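PDB 2WB7: PT26-6P from Thermococcus sp., which is of unknown function, but is encoded by a family of mobile, extrachromosomal elements of Euryarchaea and combines immunoglobulin-like domains with a helical domain. Local coordinates for residues S382-T387 and G488-N493; L235-I240 and P274-N279; V492-K497 and I508-A513. One frame throughout, in Å; residues are numbered along the deposited sequence.

Interaction 1: residues S382-T387 and G488-N493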
# COMPACT_ATOMS: atom_id res chain seq x y z
N SER A 382 -6.59 13.02 7.75
CA SER A 382 -6.24 13.76 8.95
C SER A 382 -7.54 14.27 9.56
O SER A 382 -8.42 14.76 8.84
CB SER A 382 -5.34 14.93 8.61
OG SER A 382 -5.22 15.77 9.75
N VAL A 383 -7.66 14.15 10.87
CA VAL A 383 -8.84 14.66 11.53
C VAL A 383 -8.51 16.00 12.15
O VAL A 383 -7.63 16.08 12.99
CB VAL A 383 -9.35 13.71 12.58
CG1 VAL A 383 -10.55 14.33 13.25
CG2 VAL A 383 -9.70 12.35 11.93
N LEU A 384 -9.20 17.04 11.72
CA LEU A 384 -8.92 18.40 12.20
C LEU A 384 -9.77 18.75 13.41
O LEU A 384 -10.84 18.16 13.63
CB LEU A 384 -9.17 19.42 11.09
CG LEU A 384 -8.39 19.21 9.80
CD1 LEU A 384 -8.98 20.04 8.73
CD2 LEU A 384 -6.95 19.57 10.00
N SER A 385 -9.31 19.73 14.19
CA SER A 385 -10.10 20.26 15.30
C SER A 385 -10.68 21.62 14.89
O SER A 385 -10.16 22.27 13.98
CB SER A 385 -9.25 20.41 16.55
OG SER A 385 -8.29 21.45 16.38
N ASN A 386 -11.74 22.06 15.56
CA ASN A 386 -12.33 23.35 15.23
C ASN A 386 -11.39 24.52 15.55
O ASN A 386 -11.08 24.77 16.70
CB ASN A 386 -13.68 23.56 15.92
CG ASN A 386 -14.36 24.86 15.48
OD1 ASN A 386 -13.78 25.65 14.72
ND2 ASN A 386 -15.58 25.08 15.94
N THR A 387 -10.95 25.23 14.52
CA THR A 387 -10.07 26.37 14.73
C THR A 387 -10.76 27.74 14.64
O THR A 387 -10.11 28.77 14.80
CB THR A 387 -8.87 26.32 13.77
OG1 THR A 387 -9.33 25.96 12.46
CG2 THR A 387 -7.89 25.27 14.23
N GLY A 488 -2.45 28.27 7.99
CA GLY A 488 -2.19 28.47 9.40
C GLY A 488 -2.99 27.52 10.25
O GLY A 488 -2.48 26.97 11.24
N ASP A 489 -4.25 27.31 9.88
CA ASP A 489 -5.09 26.35 10.61
C ASP A 489 -4.49 24.94 10.58
O ASP A 489 -4.51 24.22 11.58
CB ASP A 489 -6.53 26.35 10.08
CG ASP A 489 -7.29 27.60 10.50
OD1 ASP A 489 -6.87 28.26 11.48
OD2 ASP A 489 -8.32 27.92 9.85
N TYR A 490 -3.93 24.57 9.43
CA TYR A 490 -3.29 23.26 9.31
C TYR A 490 -2.10 23.20 10.25
O TYR A 490 -1.98 22.26 11.04
CB TYR A 490 -2.82 23.00 7.87
CG TYR A 490 -3.90 22.58 6.90
CD1 TYR A 490 -4.76 21.53 7.20
CD2 TYR A 490 -4.06 23.23 5.67
CE1 TYR A 490 -5.76 21.13 6.30
CE2 TYR A 490 -5.04 22.83 4.76
CZ TYR A 490 -5.89 21.78 5.09
OH TYR A 490 -6.85 21.40 4.19
N TYR A 491 -1.22 24.20 10.16
CA TYR A 491 0.01 24.26 10.97
C TYR A 491 -0.28 24.09 12.44
O TYR A 491 0.45 23.41 13.17
CB TYR A 491 0.77 25.56 10.73
CG TYR A 491 1.75 25.47 9.59
CD1 TYR A 491 1.77 26.42 8.60
CD2 TYR A 491 2.64 24.40 9.50
CE1 TYR A 491 2.65 26.35 7.56
CE2 TYR A 491 3.53 24.31 8.46
CZ TYR A 491 3.53 25.29 7.49
OH TYR A 491 4.40 25.22 6.43
N VAL A 492 -1.39 24.67 12.87
CA VAL A 492 -1.78 24.62 14.26
C VAL A 492 -2.23 23.21 14.63
O VAL A 492 -1.86 22.68 15.69
CB VAL A 492 -2.91 25.60 14.55
CG1 VAL A 492 -3.72 25.12 15.74
CG2 VAL A 492 -2.33 27.03 14.76
N ASN A 493 -3.04 22.60 13.76
CA ASN A 493 -3.33 21.18 13.89
C ASN A 493 -2.03 20.37 13.97
O ASN A 493 -1.88 19.50 14.83
CB ASN A 493 -4.20 20.69 12.74
CG ASN A 493 -5.67 20.99 12.96
OD1 ASN A 493 -6.39 20.21 13.58
ND2 ASN A 493 -6.13 22.11 12.43
O HOH W 1 -9.08 23.27 11.69
O HOH W 2 -10.42 27.99 11.39
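N493 turns its carboxamide outward from the helix to the backbone of S385, and its two polar atoms do different work. OD1 takes the S385 N-H in the plane of its own carbonyl, on a lone pair; the S385 N to N493 OD1 distance is 3.0 Å and the angle at the hydrogen 161°. ND2 turns back to its own helix: N493 ND2 lies 2.8 Å from D489 O, which thereby accepts twice, from N493 N and N493 ND2 on opposite faces of its plane. Held at both ends, the amide has its rotation largely fixed, and the bonding pattern supports the oxygen facing the loop.

Water carries the rest of the polar contact. One molecule donates to S385 O at 2.7 Å, accepts a longer bond from N493 ND2 and also binds T387 OG1. A second joins T387 OG1 to D489 OD2, 2.6 Å from the latter. T387 OG1 faces the carboxylate of D489 but does not bond to it directly; D489 OD1 is engaged by Y455 and, in a salt bridge, by K425.

Segment 382-387 belongs to the connection that leaves strand 370-379 of the second immunoglobulin-like domain and runs to helix 393-404, so the contact seats the interdomain linker on helix 471-499 of the helical domain.

Van der Waals packing flanks the amide. The CD2 methyl of L384 rests on N493, 3.5 Å from N493 CG, the two side chains crossing at about a right angle. The same methyl meets the ring of Y490 at its edge, near the ring plane, with L384 CD2 4.1 Å from Y490 CD1. With chi1 at 43°, T387 holds OG1 between its backbone N and carbonyl carbon, at the waters, while its methyl CG2 approaches N493 ND2 at 4.0 Å.

Interaction 2: residues L235-I240 and P274-N279; sequences LGSLPI and PVHVLN
The imidazole of H276 meets S237 at its edge, where S237 CB lies near the ring plane, 4.1 Å from H276 CD2. G236 O approaches the same CD2 obliquely, and the far side of the ring is tied to Y344 through ND1. The pyrrolidine of P274 offers CB to L238, whose CD1 methyl comes to 3.6 Å from P274 CB as the two side chains meet at a slant.

Two hydrogen bonds join the segments, one of them backbone to backbone. L238 N donates to P274 O, 2.8 Å away with 172° at the hydrogen. The other uses a side chain: S237 OG accepts from H276 N at 2.9 Å and donates to L238 O, in the plane of that carbonyl and on a lone pair. With chi1 at 173°, the hydroxyl swings away from its own backbone N to sit between the two chains, one bond in and one out. Further along, I240 CG2 packs against both methyls of V277, 3.8 Å from V277 CG2.

Neither segment is regular strand or helix: 235-240 lies between strands 221-222 and 253-261, while the loop 274-279 links strands 266-272 and 281-290 of the eight-stranded antiparallel sheet of the second immunoglobulin-like domain. P239 packs on M486 and Y490 of helix 471-499, L238 and P239 reach Y516 of helix 503-523, and H276 and L278 bond through their backbones to L384.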
# COMPACT_ATOMS: atom_id res chain seq x y z
N LEU A 235 -4.44 13.60 0.44
CA LEU A 235 -3.89 13.56 1.79
C LEU A 235 -4.72 14.46 2.70
O LEU A 235 -5.19 15.51 2.27
CB LEU A 235 -2.47 14.11 1.79
CG LEU A 235 -1.51 13.29 0.95
CD1 LEU A 235 -0.23 14.07 0.62
CD2 LEU A 235 -1.22 11.99 1.70
N GLY A 236 -4.86 14.06 3.96
CA GLY A 236 -5.45 14.92 4.96
C GLY A 236 -6.92 15.24 4.75
O GLY A 236 -7.71 14.39 4.37
N SER A 237 -7.29 16.48 5.02
CA SER A 237 -8.69 16.86 5.04
C SER A 237 -8.83 18.23 4.46
O SER A 237 -7.95 19.07 4.63
CB SER A 237 -9.18 16.89 6.48
OG SER A 237 -10.49 17.39 6.58
N LEU A 238 -9.93 18.48 3.76
CA LEU A 238 -10.24 19.84 3.38
C LEU A 238 -10.36 20.68 4.66
O LEU A 238 -10.64 20.15 5.73
CB LEU A 238 -11.54 19.87 2.58
CG LEU A 238 -11.43 19.48 1.11
CD1 LEU A 238 -12.81 19.28 0.52
CD2 LEU A 238 -10.61 20.51 0.30
N PRO A 239 -10.15 21.99 4.55
CA PRO A 239 -10.36 22.86 5.69
C PRO A 239 -11.76 22.73 6.29
O PRO A 239 -12.70 22.41 5.59
CB PRO A 239 -10.16 24.26 5.09
CG PRO A 239 -9.15 24.03 4.00
CD PRO A 239 -9.55 22.70 3.41
N ILE A 240 -11.90 23.00 7.59
CA ILE A 240 -13.17 22.77 8.28
C ILE A 240 -14.36 23.54 7.71
O ILE A 240 -15.51 23.17 7.96
CB ILE A 240 -13.08 23.06 9.81
CG1 ILE A 240 -12.78 24.54 10.05
CG2 ILE A 240 -12.05 22.15 10.44
CD1 ILE A 240 -12.68 24.92 11.51
N PRO A 274 -14.13 13.98 1.88
CA PRO A 274 -12.90 14.80 1.88
C PRO A 274 -12.68 15.68 3.15
O PRO A 274 -11.67 16.39 3.25
CB PRO A 274 -13.07 15.68 0.63
CG PRO A 274 -14.51 15.41 0.10
CD PRO A 274 -15.23 14.60 1.12
N VAL A 275 -13.63 15.63 4.09
CA VAL A 275 -13.55 16.44 5.31
C VAL A 275 -13.63 15.57 6.54
O VAL A 275 -14.52 14.72 6.65
CB VAL A 275 -14.71 17.41 5.41
CG1 VAL A 275 -14.32 18.58 6.22
CG2 VAL A 275 -15.10 17.86 4.06
N HIS A 276 -12.72 15.80 7.49
CA HIS A 276 -12.64 15.00 8.71
C HIS A 276 -12.39 15.92 9.88
O HIS A 276 -11.29 16.43 10.05
CB HIS A 276 -11.50 13.99 8.59
CG HIS A 276 -11.61 13.11 7.38
ND1 HIS A 276 -12.32 11.93 7.38
CD2 HIS A 276 -11.11 13.25 6.12
CE1 HIS A 276 -12.24 11.37 6.18
NE2 HIS A 276 -11.52 12.15 5.40
N VAL A 277 -13.42 16.15 10.68
CA VAL A 277 -13.33 17.09 11.79
C VAL A 277 -13.83 16.42 13.04
O VAL A 277 -14.72 15.58 12.97
CB VAL A 277 -14.19 18.35 11.55
CG1 VAL A 277 -13.86 19.41 12.57
CG2 VAL A 277 -13.99 18.88 10.13
N LEU A 278 -13.27 16.79 14.19
CA LEU A 278 -13.76 16.25 15.47
C LEU A 278 -15.25 16.53 15.64
O LEU A 278 -15.75 17.57 15.19
CB LEU A 278 -12.97 16.81 16.66
CG LEU A 278 -11.54 16.31 16.87
CD1 LEU A 278 -10.89 16.94 18.09
CD2 LEU A 278 -11.49 14.78 16.96
N ASN A 279 -15.94 15.61 16.29
CA ASN A 279 -17.39 15.66 16.46
C ASN A 279 -18.18 15.64 15.18
O ASN A 279 -19.39 15.85 15.21
CB ASN A 279 -17.86 16.81 17.34
CG ASN A 279 -17.77 16.46 18.81
OD1 ASN A 279 -17.80 15.28 19.18
ND2 ASN A 279 -17.62 17.47 19.65

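Interaction 3: residues V492-K497 and I508-A513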
# COMPACT_ATOMS: atom_id res chain seq x y z
N VAL A 492 -1.39 24.67 12.87
CA VAL A 492 -1.78 24.62 14.26
C VAL A 492 -2.23 23.21 14.63
O VAL A 492 -1.86 22.68 15.69
CB VAL A 492 -2.91 25.60 14.55
CG1 VAL A 492 -3.72 25.12 15.74
CG2 VAL A 492 -2.33 27.03 14.76
N ASN A 493 -3.04 22.60 13.76
CA ASN A 493 -3.33 21.18 13.89
C ASN A 493 -2.03 20.37 13.97
O ASN A 493 -1.88 19.50 14.83
CB ASN A 493 -4.20 20.69 12.74
CG ASN A 493 -5.67 20.99 12.96
OD1 ASN A 493 -6.39 20.21 13.58
ND2 ASN A 493 -6.13 22.11 12.43
N ALA A 494 -1.09 20.67 13.08
CA ALA A 494 0.16 19.92 13.02
C ALA A 494 0.96 20.02 14.34
O ALA A 494 1.36 19.00 14.95
CB ALA A 494 1.00 20.36 11.84
N ALA A 495 1.20 21.25 14.80
CA ALA A 495 1.91 21.45 16.04
C ALA A 495 1.25 20.70 17.19
O ALA A 495 1.91 20.02 17.96
CB ALA A 495 2.01 22.93 16.35
N ARG A 496 -0.07 20.81 17.28
CA ARG A 496 -0.83 20.17 18.35
C ARG A 496 -0.68 18.65 18.34
O ARG A 496 -0.54 18.02 19.39
CB ARG A 496 -2.31 20.56 18.25
CG ARG A 496 -3.20 19.94 19.34
CD ARG A 496 -4.69 20.31 19.17
NE ARG A 496 -5.25 19.88 17.89
CZ ARG A 496 -5.92 18.74 17.70
NH1 ARG A 496 -6.12 17.91 18.72
NH2 ARG A 496 -6.38 18.43 16.49
N LYS A 497 -0.70 18.07 17.14
CA LYS A 497 -0.49 16.65 16.99
C LYS A 497 0.95 16.26 17.31
O LYS A 497 1.19 15.30 18.03
CB LYS A 497 -0.87 16.21 15.58
CG LYS A 497 -2.36 16.02 15.43
CD LYS A 497 -2.85 16.22 14.03
CE LYS A 497 -4.36 16.06 14.01
NZ LYS A 497 -4.89 16.07 12.62
N ILE A 508 1.24 15.12 7.80
CA ILE A 508 0.23 15.32 6.77
C ILE A 508 -0.32 16.75 6.85
O ILE A 508 -0.32 17.50 5.85
CB ILE A 508 -0.91 14.31 6.91
CG1 ILE A 508 -0.42 12.90 6.52
CG2 ILE A 508 -2.06 14.74 6.05
CD1 ILE A 508 -1.26 11.77 7.07
N ASP A 509 -0.77 17.15 8.03
CA ASP A 509 -1.24 18.51 8.22
C ASP A 509 -0.19 19.51 7.71
O ASP A 509 -0.53 20.41 6.94
CB ASP A 509 -1.60 18.75 9.68
CG ASP A 509 -2.85 17.99 10.10
OD1 ASP A 509 -3.71 17.78 9.22
OD2 ASP A 509 -2.98 17.63 11.29
N ALA A 510 1.07 19.34 8.10
CA ALA A 510 2.12 20.28 7.73
C ALA A 510 2.30 20.35 6.23
O ALA A 510 2.54 21.42 5.68
CB ALA A 510 3.43 19.95 8.40
N GLU A 511 2.15 19.21 5.56
CA GLU A 511 2.23 19.17 4.10
C GLU A 511 1.07 19.91 3.43
O GLU A 511 1.25 20.61 2.42
CB GLU A 511 2.25 17.73 3.62
CG GLU A 511 1.82 17.56 2.16
CD GLU A 511 2.83 18.16 1.19
OE1 GLU A 511 4.03 18.23 1.54
OE2 GLU A 511 2.41 18.57 0.08
N LYS A 512 -0.14 19.73 3.98
CA LYS A 512 -1.30 20.46 3.49
C LYS A 512 -1.07 21.95 3.65
O LYS A 512 -1.41 22.73 2.77
CB LYS A 512 -2.56 20.08 4.25
CG LYS A 512 -3.00 18.65 4.04
CD LYS A 512 -2.99 18.31 2.56
CE LYS A 512 -4.30 18.71 1.88
NZ LYS A 512 -4.26 18.39 0.42
N ALA A 513 -0.49 22.33 4.78
CA ALA A 513 -0.13 23.72 5.04
C ALA A 513 0.70 24.25 3.88
O ALA A 513 0.32 25.21 3.22
CB ALA A 513 0.64 23.85 6.34
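K497 sets out with CG anti to its carbonyl carbon (chi1 -81°) and then runs extended to its amine, while D509, with chi1 at -70°, sends its carboxylate across to meet it. The two side chains cross at about a right angle, joining neighbouring antiparallel helices of a helical hairpin: 471-499 and 503-523 follow one another through a short turn, and their segments here make an angle of 159° with axes 8.1 Å apart.

Such a close approach rests on small residues. A494 turns its methyl toward the other helix, where A494 CB lies 3.7 Å from D509 CB and 4.2 Å from A510 CB; Y447 of helix 442-465 touches both alanines. N493 adds its CB, 3.6 Å from D509 OD2, alongside the carboxylate.

The polar part is a buried salt bridge. Its charges have further partners in the loop before helix 393-404: K497 NZ also donates to V383 O, and D509 OD1 is hydrogen-bonded to S382 OG. Both carboxylate oxygens are thus engaged, which probably stabilises the charged form of D509 in a largely enclosed setting. R496 reaches N493 OD1 by a weak bond at the in-plane edge of its guanidinium group, while its NH1 bonds to L351 O. In the salt bridge itself, K497 NZ lies 2.8 Å from D509 OD2 and uses that oxygen's syn lone pair, on the side of OD1.

The three contacts cluster where the second immunoglobulin-like domain meets the helical domain, on one side of the chain's centre. Interactions 1 and 3 have centres about 6 Å apart and share V492 and N493 on helix 471-499; interaction 2 lies about 9 Å from interaction 1 and 12 Å from interaction 3, centre to centre. Along the chain interaction 2 closes first, interaction 1 then spans most of the helical domain, and interaction 3 pairs its last two helices. Y490 OH bonds to S237 O, and loop 382-387 touches both other contacts. Loops of the sheet domain, the linker and the terminal helix pair thus form one continuous interface, probably limiting movement between the domains.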